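Long-range contacts in 6-phosphogluconolactonase (Thermotoga maritima, PDB 1VL1), which hydrolyses 6-phosphogluconolactone to 6-phosphogluconate, the second step in the oxidative stage of the pentose phosphate pathway: residues F77-E81 with N92-I96; Y25-V29 with F195-G199; G149-F155 with L215-V220. All coordinates share one frame; numbering follows the deposited sequence.

Overall arrangement
All three contacts belong to one Rossmann-like domain built on a mixed sheet. Contact 2 brings together helix 25-43, near the start of the chain, and strand 192-198. The loop it closes contains contact 1, where strand 74-82 meets helix 92-101. Contact 3 opens after contact 1 has closed, and its segments alternate with those of contact 2. Contacts 1 and 3, centres about 16 Å apart, touch where D80 meets S153; bound citrate, probably from the crystallisation liquor, lies near D80 and H150 and may mark a pocket. Contacts 2 and 3, centres about 18 Å apart, meet through F195. Contacts 1 and 2, centres about 19 Å apart, do not touch but reach the same sheet.

Contact 1: F77-E81 with N92-I96; sequences FLSDE and NFRNI
E81, near the end of strand 74-82, and N92, at the start of helix 92-101, bring their CA atoms to 5.7 Å. The E81 carboxylate meets the first turn of the helix, where backbone N-H groups have no partner a turn earlier. E81 OE1 accepts from N92 N at 2.7 Å, and E81 OE2 accepts from F93 N at 2.8 Å. Both use syn lone pairs, a two-pronged grip that fixes the carboxylate's rotation; glutamate suits because its two oxygens can take successive N-H groups. With CG anti to the backbone N (chi1 -177°) and a bend at chi2, the chain reaches the helix start. Asparagine's amide can donate back to the strand: N92 ND2 gives an almost straight bond (167°) to D80 O at 2.8 Å, in the amide plane but above the carbonyl plane. A weak bond also runs from N92 ND2 to D80 OD2, which S153 holds as well. Beside these bonds L78 CD1 packs on I96 CD1 at 4.0 Å and L78 CD2 on the backbone of F93, an apolar contact suited to leucine and isoleucine. D80 lies about 5 Å from a bound citrate, which may mark a pocket. This is the strand-to-helix step of a beta-alpha-beta unit in a Rossmann-like fold.

Contact 2: Y25-V29 with F195-G199; sequences YVDFV and FLIRG
Y25 and R198 carry most of the contact. R198 lies over one face of the Y25 ring, its guanidinium offset toward CD2 and CB. The aliphatic part of the arginine covers the ring: R198 CG sits 4.0 Å from the centroid of the Y25 ring and almost over its centre, a CH-pi contact. Beyond it the chain bends at chi3 (82°), which lays the guanidinium back along the ring, the two planes 25° apart and R198 NH1 3.7 Å from Y25 CD2. A long side chain with a flat end suits this place, since it can shield the ring while its charged end stays in a partly exposed position, near the like-charged K232. The other face of the ring is met within the helix by V29, whose CG2 lies 3.7 Å above the plane of the Y25 ring.

Here helix 25-43 packs on the sheet of the Rossmann-like fold; the axes of 25-29 and 195-198 are nearly antiparallel (169°), 11.1 Å apart at closest approach. Strand 192-198 is flanked by the parallel strands 140-143 and 225-231.

The phenol oxygen is hydrogen-bonded to the backbone O of F229 on neighbouring strand 225-231, and it lies against the backbone of L196, with Y25 OH 3.3 Å from L196 CA. Apolar packing follows where V29 CG1 touches L196 CG at 4.1 Å; V60 of helix 57-64 packs against both these residues.

Contact 3: G149-F155 with L215-V220; sequences GHVASIF and LPAYFV
The loop G149-F155, which follows strand 140-143 and carries H150, whose NE2 is hydrogen-bonded to a bound citrate, rests on P216 and A217 in the short 3-10 turn ahead of strand 225-231. One backbone bond ties them: A217 N donates to G149 O at 3.1 Å. Glycine suits position 149 because a CB would clash with L215 CD1 and the backbone angles would crowd it too. P216 is the wedge. P216 CB lies 3.4 Å from I154 O, P216 CD is 3.5 Å from G149 O, and P216 CG approaches F155 O, so the rigid ring sits among three carbonyls. With an alanine here CG and CD are gone, which would probably open a gap beside G149 and F155 and leave the turn freer to shift. V151 adds the apolar side: V151 CG1, held between the backbone N and carbonyl carbon (chi1 62°), meets both P216 CB and V220 CG2 at 3.9 Å, and F195 packs against V151 as well. The loop itself is tightened by I154 N bonding to V151 O. H150, pointing away from the turn, is braced by D148 at ND1, and F155 CE1 lies over one face of its ring. With the citrate at NE2, this is consistent with a substrate pocket walled by loops of the Rossmann-like fold.

Contact 1: F77-E81 with N92-I96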
loop_
_atom_site.group_PDB
_atom_site.type_symbol
_atom_site.label_atom_id
_atom_site.label_comp_id
_atom_site.label_asym_id
_atom_site.label_seq_id
_atom_site.Cartn_x
_atom_site.Cartn_y
_atom_site.Cartn_z
ATOM N N PHE A 77 3.683 5.173 4.979
ATOM C CA PHE A 77 2.310 5.631 4.974
ATOM C C PHE A 77 1.393 4.477 4.708
ATOM O O PHE A 77 1.660 3.685 3.808
ATOM C CB PHE A 77 2.110 6.669 3.853
ATOM C CG PHE A 77 3.064 7.819 3.924
ATOM C CD1 PHE A 77 4.359 7.697 3.433
ATOM C CD2 PHE A 77 2.676 9.004 4.449
ATOM C CE1 PHE A 77 5.250 8.719 3.548
ATOM C CE2 PHE A 77 3.583 10.066 4.564
ATOM C CZ PHE A 77 4.846 9.925 4.091
ATOM N N LEU A 78 0.302 4.312 5.447
ATOM C CA LEU A 78 -0.702 3.321 5.040
ATOM C C LEU A 78 -1.456 3.721 3.783
ATOM O O LEU A 78 -1.808 4.893 3.638
ATOM C CB LEU A 78 -1.718 3.161 6.147
ATOM C CG LEU A 78 -1.326 2.110 7.168
ATOM C CD1 LEU A 78 0.077 2.161 7.701
ATOM C CD2 LEU A 78 -2.328 2.187 8.251
ATOM N N SER A 79 -1.814 2.765 2.930
ATOM C CA SER A 79 -2.588 3.057 1.733
ATOM C C SER A 79 -4.064 3.294 2.124
ATOM O O SER A 79 -4.790 3.940 1.391
ATOM C CB SER A 79 -2.553 1.891 0.747
ATOM O OG SER A 79 -2.954 0.680 1.356
ATOM N N ASP A 80 -4.494 2.698 3.212
ATOM C CA ASP A 80 -5.858 2.763 3.643
ATOM C C ASP A 80 -5.987 2.203 5.058
ATOM O O ASP A 80 -5.130 1.496 5.571
ATOM C CB ASP A 80 -6.788 1.997 2.699
ATOM C CG ASP A 80 -6.529 0.521 2.720
ATOM O OD1 ASP A 80 -5.489 0.050 2.194
ATOM O OD2 ASP A 80 -7.316 -0.215 3.306
ATOM N N GLU A 81 -7.124 2.460 5.647
ATOM C CA GLU A 81 -7.383 1.937 6.987
ATOM C C GLU A 81 -8.872 1.642 7.143
ATOM O O GLU A 81 -9.732 2.350 6.648
ATOM C CB GLU A 81 -6.924 2.880 8.085
ATOM C CG GLU A 81 -7.105 2.368 9.492
ATOM C CD GLU A 81 -6.340 1.099 9.734
ATOM O OE1 GLU A 81 -6.884 0.018 9.425
ATOM O OE2 GLU A 81 -5.237 1.202 10.275
ATOM N N ASN A 92 -5.347 -2.145 9.856
ATOM C CA ASN A 92 -4.115 -2.237 9.113
ATOM C C ASN A 92 -2.946 -1.746 9.946
ATOM O O ASN A 92 -1.856 -2.341 9.895
ATOM C CB ASN A 92 -4.182 -1.456 7.820
ATOM C CG ASN A 92 -5.050 -2.110 6.790
ATOM O OD1 ASN A 92 -5.183 -3.311 6.779
ATOM N ND2 ASN A 92 -5.525 -1.314 5.821
ATOM N N PHE A 93 -3.143 -0.674 10.691
ATOM C CA PHE A 93 -2.077 -0.192 11.578
ATOM C C PHE A 93 -1.579 -1.290 12.523
ATOM O O PHE A 93 -0.365 -1.504 12.659
ATOM C CB PHE A 93 -2.497 1.030 12.391
ATOM C CG PHE A 93 -1.458 1.399 13.390
ATOM C CD1 PHE A 93 -0.291 2.060 12.979
ATOM C CD2 PHE A 93 -1.546 0.976 14.678
ATOM C CE1 PHE A 93 0.721 2.318 13.892
ATOM C CE2 PHE A 93 -0.523 1.242 15.580
ATOM C CZ PHE A 93 0.602 1.931 15.153
ATOM N N ARG A 94 -2.511 -1.937 13.215
ATOM C CA ARG A 94 -2.125 -2.958 14.186
ATOM C C ARG A 94 -1.288 -4.032 13.497
ATOM O O ARG A 94 -0.271 -4.477 14.002
ATOM C CB ARG A 94 -3.334 -3.580 14.831
ATOM C CG ARG A 94 -2.973 -4.741 15.683
ATOM C CD ARG A 94 -3.915 -5.146 16.666
ATOM N NE ARG A 94 -3.523 -6.506 17.080
ATOM C CZ ARG A 94 -4.295 -7.342 17.710
ATOM N NH1 ARG A 94 -5.526 -6.981 18.034
ATOM N NH2 ARG A 94 -3.831 -8.556 18.016
ATOM N N ASN A 95 -1.772 -4.469 12.350
ATOM C CA ASN A 95 -1.125 -5.614 11.668
ATOM C C ASN A 95 0.228 -5.259 11.117
ATOM O O ASN A 95 1.165 -6.031 11.277
ATOM C CB ASN A 95 -2.044 -6.217 10.594
ATOM C CG ASN A 95 -3.107 -7.087 11.179
ATOM O OD1 ASN A 95 -2.841 -8.229 11.498
ATOM N ND2 ASN A 95 -4.313 -6.570 11.347
ATOM N N ILE A 96 0.355 -4.083 10.502
ATOM C CA ILE A 96 1.662 -3.626 10.027
ATOM C C ILE A 96 2.587 -3.217 11.188
ATOM O O ILE A 96 3.797 -3.457 11.132
ATOM C CB ILE A 96 1.538 -2.468 9.032
ATOM C CG1 ILE A 96 0.676 -2.927 7.833
ATOM C CG2 ILE A 96 2.915 -2.044 8.589
ATOM C CD1 ILE A 96 0.202 -1.814 6.941
#

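Contact 2: Y25-V29 with F195-G199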
loop_
_atom_site.group_PDB
_atom_site.type_symbol
_atom_site.label_atom_id
_atom_site.label_comp_id
_atom_site.label_asym_id
_atom_site.label_seq_id
_atom_site.Cartn_x
_atom_site.Cartn_y
_atom_site.Cartn_z
ATOM N N TYR A 25 8.282 -17.221 -3.183
ATOM C CA TYR A 25 7.591 -15.960 -3.475
ATOM C C TYR A 25 8.085 -14.851 -2.562
ATOM O O TYR A 25 8.538 -13.796 -3.014
ATOM C CB TYR A 25 6.087 -16.147 -3.326
ATOM C CG TYR A 25 5.332 -14.890 -3.607
ATOM C CD1 TYR A 25 5.006 -14.545 -4.914
ATOM C CD2 TYR A 25 4.970 -14.029 -2.572
ATOM C CE1 TYR A 25 4.328 -13.336 -5.191
ATOM C CE2 TYR A 25 4.309 -12.827 -2.807
ATOM C CZ TYR A 25 3.965 -12.482 -4.140
ATOM O OH TYR A 25 3.298 -11.281 -4.340
ATOM N N VAL A 26 7.933 -15.055 -1.255
ATOM C CA VAL A 26 8.260 -14.009 -0.329
ATOM C C VAL A 26 9.714 -13.570 -0.449
ATOM O O VAL A 26 9.989 -12.368 -0.450
ATOM C CB VAL A 26 7.901 -14.408 1.121
ATOM C CG1 VAL A 26 8.435 -13.396 2.101
ATOM C CG2 VAL A 26 6.377 -14.541 1.269
ATOM N N ASP A 27 10.643 -14.526 -0.483
ATOM C CA ASP A 27 12.059 -14.193 -0.619
ATOM C C ASP A 27 12.352 -13.379 -1.877
ATOM O O ASP A 27 13.081 -12.420 -1.823
ATOM C CB ASP A 27 12.918 -15.445 -0.566
ATOM C CG ASP A 27 13.010 -16.016 0.851
ATOM O OD1 ASP A 27 12.695 -15.278 1.819
ATOM O OD2 ASP A 27 13.331 -17.181 1.085
ATOM N N PHE A 28 11.723 -13.734 -2.987
ATOM C CA PHE A 28 11.954 -13.022 -4.232
ATOM C C PHE A 28 11.444 -11.602 -4.132
ATOM O O PHE A 28 12.139 -10.639 -4.491
ATOM C CB PHE A 28 11.271 -13.748 -5.353
ATOM C CG PHE A 28 11.522 -13.159 -6.709
ATOM C CD1 PHE A 28 12.624 -13.524 -7.459
ATOM C CD2 PHE A 28 10.655 -12.212 -7.222
ATOM C CE1 PHE A 28 12.830 -12.988 -8.715
ATOM C CE2 PHE A 28 10.873 -11.667 -8.513
ATOM C CZ PHE A 28 11.939 -12.024 -9.214
ATOM N N VAL A 29 10.219 -11.444 -3.652
ATOM C CA VAL A 29 9.668 -10.112 -3.484
ATOM C C VAL A 29 10.512 -9.226 -2.545
ATOM O O VAL A 29 10.787 -8.060 -2.821
ATOM C CB VAL A 29 8.219 -10.182 -2.982
ATOM C CG1 VAL A 29 7.639 -8.809 -2.634
ATOM C CG2 VAL A 29 7.353 -10.967 -4.006
ATOM N N PHE A 195 2.469 -4.445 -7.027
ATOM C CA PHE A 195 1.306 -5.209 -6.568
ATOM C C PHE A 195 1.785 -6.608 -6.158
ATOM O O PHE A 195 2.540 -7.226 -6.882
ATOM C CB PHE A 195 0.273 -5.395 -7.705
ATOM C CG PHE A 195 -0.530 -4.149 -7.986
ATOM C CD1 PHE A 195 -1.689 -3.879 -7.246
ATOM C CD2 PHE A 195 -0.170 -3.296 -9.020
ATOM C CE1 PHE A 195 -2.429 -2.750 -7.492
ATOM C CE2 PHE A 195 -0.950 -2.173 -9.272
ATOM C CZ PHE A 195 -2.026 -1.907 -8.536
ATOM N N LEU A 196 1.282 -7.111 -5.034
ATOM C CA LEU A 196 1.663 -8.424 -4.514
ATOM C C LEU A 196 0.410 -9.265 -4.446
ATOM O O LEU A 196 -0.470 -8.958 -3.639
ATOM C CB LEU A 196 2.237 -8.269 -3.111
ATOM C CG LEU A 196 3.656 -7.827 -2.915
ATOM C CD1 LEU A 196 4.146 -6.852 -3.855
ATOM C CD2 LEU A 196 3.910 -7.486 -1.461
ATOM N N ILE A 197 0.302 -10.257 -5.320
ATOM C CA ILE A 197 -0.897 -11.070 -5.438
ATOM C C ILE A 197 -0.520 -12.523 -5.539
ATOM O O ILE A 197 0.557 -12.860 -6.072
ATOM C CB ILE A 197 -1.807 -10.672 -6.611
ATOM C CG1 ILE A 197 -1.105 -10.788 -7.997
ATOM C CG2 ILE A 197 -2.379 -9.265 -6.407
ATOM C CD1 ILE A 197 -2.144 -10.892 -9.080
ATOM N N ARG A 198 -1.414 -13.399 -5.080
ATOM C CA ARG A 198 -1.190 -14.827 -5.164
ATOM C C ARG A 198 -2.495 -15.553 -5.434
ATOM O O ARG A 198 -3.560 -15.159 -4.900
ATOM C CB ARG A 198 -0.561 -15.385 -3.885
ATOM C CG ARG A 198 0.803 -14.793 -3.536
ATOM C CD ARG A 198 1.324 -15.264 -2.218
ATOM N NE ARG A 198 1.966 -16.558 -2.315
ATOM C CZ ARG A 198 2.832 -17.030 -1.408
ATOM N NH1 ARG A 198 3.169 -16.320 -0.330
ATOM N NH2 ARG A 198 3.368 -18.206 -1.585
ATOM N N GLY A 199 -2.412 -16.595 -6.251
ATOM C CA GLY A 199 -3.497 -17.529 -6.427
ATOM C C GLY A 199 -4.357 -17.274 -7.649
ATOM O O GLY A 199 -4.324 -16.210 -8.275
#

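Contact 3: G149-F155 with L215-V220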
loop_
_atom_site.group_PDB
_atom_site.type_symbol
_atom_site.label_atom_id
_atom_site.label_comp_id
_atom_site.label_asym_id
_atom_site.label_seq_id
_atom_site.Cartn_x
_atom_site.Cartn_y
_atom_site.Cartn_z
ATOM N N GLY A 149 -10.636 -7.279 -7.394
ATOM C CA GLY A 149 -9.975 -6.272 -8.133
ATOM C C GLY A 149 -9.767 -4.965 -7.388
ATOM O O GLY A 149 -9.178 -4.046 -7.937
ATOM N N HIS A 150 -10.187 -4.893 -6.107
ATOM C CA HIS A 150 -10.055 -3.672 -5.363
ATOM C C HIS A 150 -8.582 -3.418 -4.952
ATOM O O HIS A 150 -7.759 -4.342 -4.904
ATOM C CB HIS A 150 -11.035 -3.653 -4.159
ATOM C CG HIS A 150 -10.477 -4.211 -2.892
ATOM N ND1 HIS A 150 -10.690 -5.514 -2.494
ATOM C CD2 HIS A 150 -9.742 -3.629 -1.912
ATOM C CE1 HIS A 150 -10.089 -5.715 -1.326
ATOM N NE2 HIS A 150 -9.521 -4.585 -0.942
ATOM N N VAL A 151 -8.230 -2.161 -4.750
ATOM C CA VAL A 151 -6.896 -1.764 -4.325
ATOM C C VAL A 151 -7.010 -0.751 -3.198
ATOM O O VAL A 151 -7.967 0.015 -3.148
ATOM C CB VAL A 151 -6.168 -1.182 -5.533
ATOM C CG1 VAL A 151 -6.881 0.065 -6.070
ATOM C CG2 VAL A 151 -4.702 -0.932 -5.233
ATOM N N ALA A 152 -6.105 -0.803 -2.222
ATOM C CA ALA A 152 -6.215 0.040 -1.060
ATOM C C ALA A 152 -7.601 -0.253 -0.444
ATOM O O ALA A 152 -7.935 -1.430 -0.311
ATOM C CB ALA A 152 -5.946 1.533 -1.378
ATOM N N SER A 153 -8.394 0.759 -0.139
ATOM C CA SER A 153 -9.827 0.554 0.171
ATOM C C SER A 153 -10.690 1.252 -0.893
ATOM O O SER A 153 -11.769 1.812 -0.597
ATOM C CB SER A 153 -10.191 0.989 1.584
ATOM O OG SER A 153 -9.892 0.018 2.595
ATOM N N ILE A 154 -10.188 1.240 -2.124
ATOM C CA ILE A 154 -10.964 1.699 -3.272
ATOM C C ILE A 154 -11.728 0.491 -3.876
ATOM O O ILE A 154 -11.121 -0.380 -4.531
ATOM C CB ILE A 154 -10.082 2.326 -4.327
ATOM C CG1 ILE A 154 -9.221 3.462 -3.756
ATOM C CG2 ILE A 154 -10.958 2.750 -5.494
ATOM C CD1 ILE A 154 -8.052 3.858 -4.579
ATOM N N PHE A 155 -13.027 0.453 -3.637
ATOM C CA PHE A 155 -13.916 -0.612 -4.088
ATOM C C PHE A 155 -14.748 -0.159 -5.279
ATOM O O PHE A 155 -15.193 -0.991 -6.063
ATOM C CB PHE A 155 -14.855 -1.056 -2.960
ATOM C CG PHE A 155 -14.141 -1.824 -1.857
ATOM C CD1 PHE A 155 -13.964 -3.170 -1.925
ATOM C CD2 PHE A 155 -13.593 -1.166 -0.802
ATOM C CE1 PHE A 155 -13.274 -3.843 -0.936
ATOM C CE2 PHE A 155 -12.872 -1.828 0.165
ATOM C CZ PHE A 155 -12.706 -3.145 0.099
ATOM N N LEU A 215 -11.411 -2.572 -13.341
ATOM C CA LEU A 215 -11.356 -2.853 -11.901
ATOM C C LEU A 215 -10.525 -1.754 -11.262
ATOM O O LEU A 215 -9.691 -1.148 -11.949
ATOM C CB LEU A 215 -10.653 -4.197 -11.645
ATOM C CG LEU A 215 -11.228 -5.406 -12.327
ATOM C CD1 LEU A 215 -10.386 -6.665 -12.061
ATOM C CD2 LEU A 215 -12.628 -5.631 -11.952
ATOM N N PRO A 216 -10.739 -1.466 -9.973
ATOM C CA PRO A 216 -9.955 -0.383 -9.340
ATOM C C PRO A 216 -8.433 -0.466 -9.600
ATOM O O PRO A 216 -7.800 0.558 -9.861
ATOM C CB PRO A 216 -10.303 -0.510 -7.863
ATOM C CG PRO A 216 -11.774 -0.932 -7.946
ATOM C CD PRO A 216 -11.769 -1.990 -9.035
ATOM N N ALA A 217 -7.868 -1.661 -9.442
ATOM C CA ALA A 217 -6.440 -1.831 -9.619
ATOM C C ALA A 217 -5.948 -1.437 -10.981
ATOM O O ALA A 217 -4.738 -1.154 -11.163
ATOM C CB ALA A 217 -6.024 -3.213 -9.293
ATOM N N TYR A 218 -6.814 -1.519 -11.983
ATOM C CA TYR A 218 -6.462 -1.103 -13.365
ATOM C C TYR A 218 -5.970 0.327 -13.411
ATOM O O TYR A 218 -5.134 0.642 -14.233
ATOM C CB TYR A 218 -7.679 -1.196 -14.293
ATOM C CG TYR A 218 -7.451 -0.751 -15.700
ATOM C CD1 TYR A 218 -6.759 -1.546 -16.603
ATOM C CD2 TYR A 218 -7.944 0.486 -16.139
ATOM C CE1 TYR A 218 -6.569 -1.122 -17.914
ATOM C CE2 TYR A 218 -7.812 0.887 -17.430
ATOM C CZ TYR A 218 -7.076 0.099 -18.307
ATOM O OH TYR A 218 -6.915 0.481 -19.624
ATOM N N PHE A 219 -6.444 1.177 -12.501
ATOM C CA PHE A 219 -6.137 2.631 -12.599
ATOM C C PHE A 219 -4.949 3.097 -11.818
ATOM O O PHE A 219 -4.612 4.289 -11.889
ATOM C CB PHE A 219 -7.371 3.461 -12.229
ATOM C CG PHE A 219 -8.539 3.220 -13.133
ATOM C CD1 PHE A 219 -8.626 3.832 -14.383
ATOM C CD2 PHE A 219 -9.518 2.337 -12.763
ATOM C CE1 PHE A 219 -9.662 3.569 -15.233
ATOM C CE2 PHE A 219 -10.586 2.065 -13.641
ATOM C CZ PHE A 219 -10.664 2.703 -14.854
ATOM N N VAL A 220 -4.284 2.196 -11.102
ATOM C CA VAL A 220 -3.173 2.570 -10.238
ATOM C C VAL A 220 -1.885 2.162 -10.944
ATOM O O VAL A 220 -1.620 0.971 -11.202
ATOM C CB VAL A 220 -3.234 1.942 -8.817
ATOM C CG1 VAL A 220 -2.057 2.397 -8.015
ATOM C CG2 VAL A 220 -4.436 2.394 -8.114
#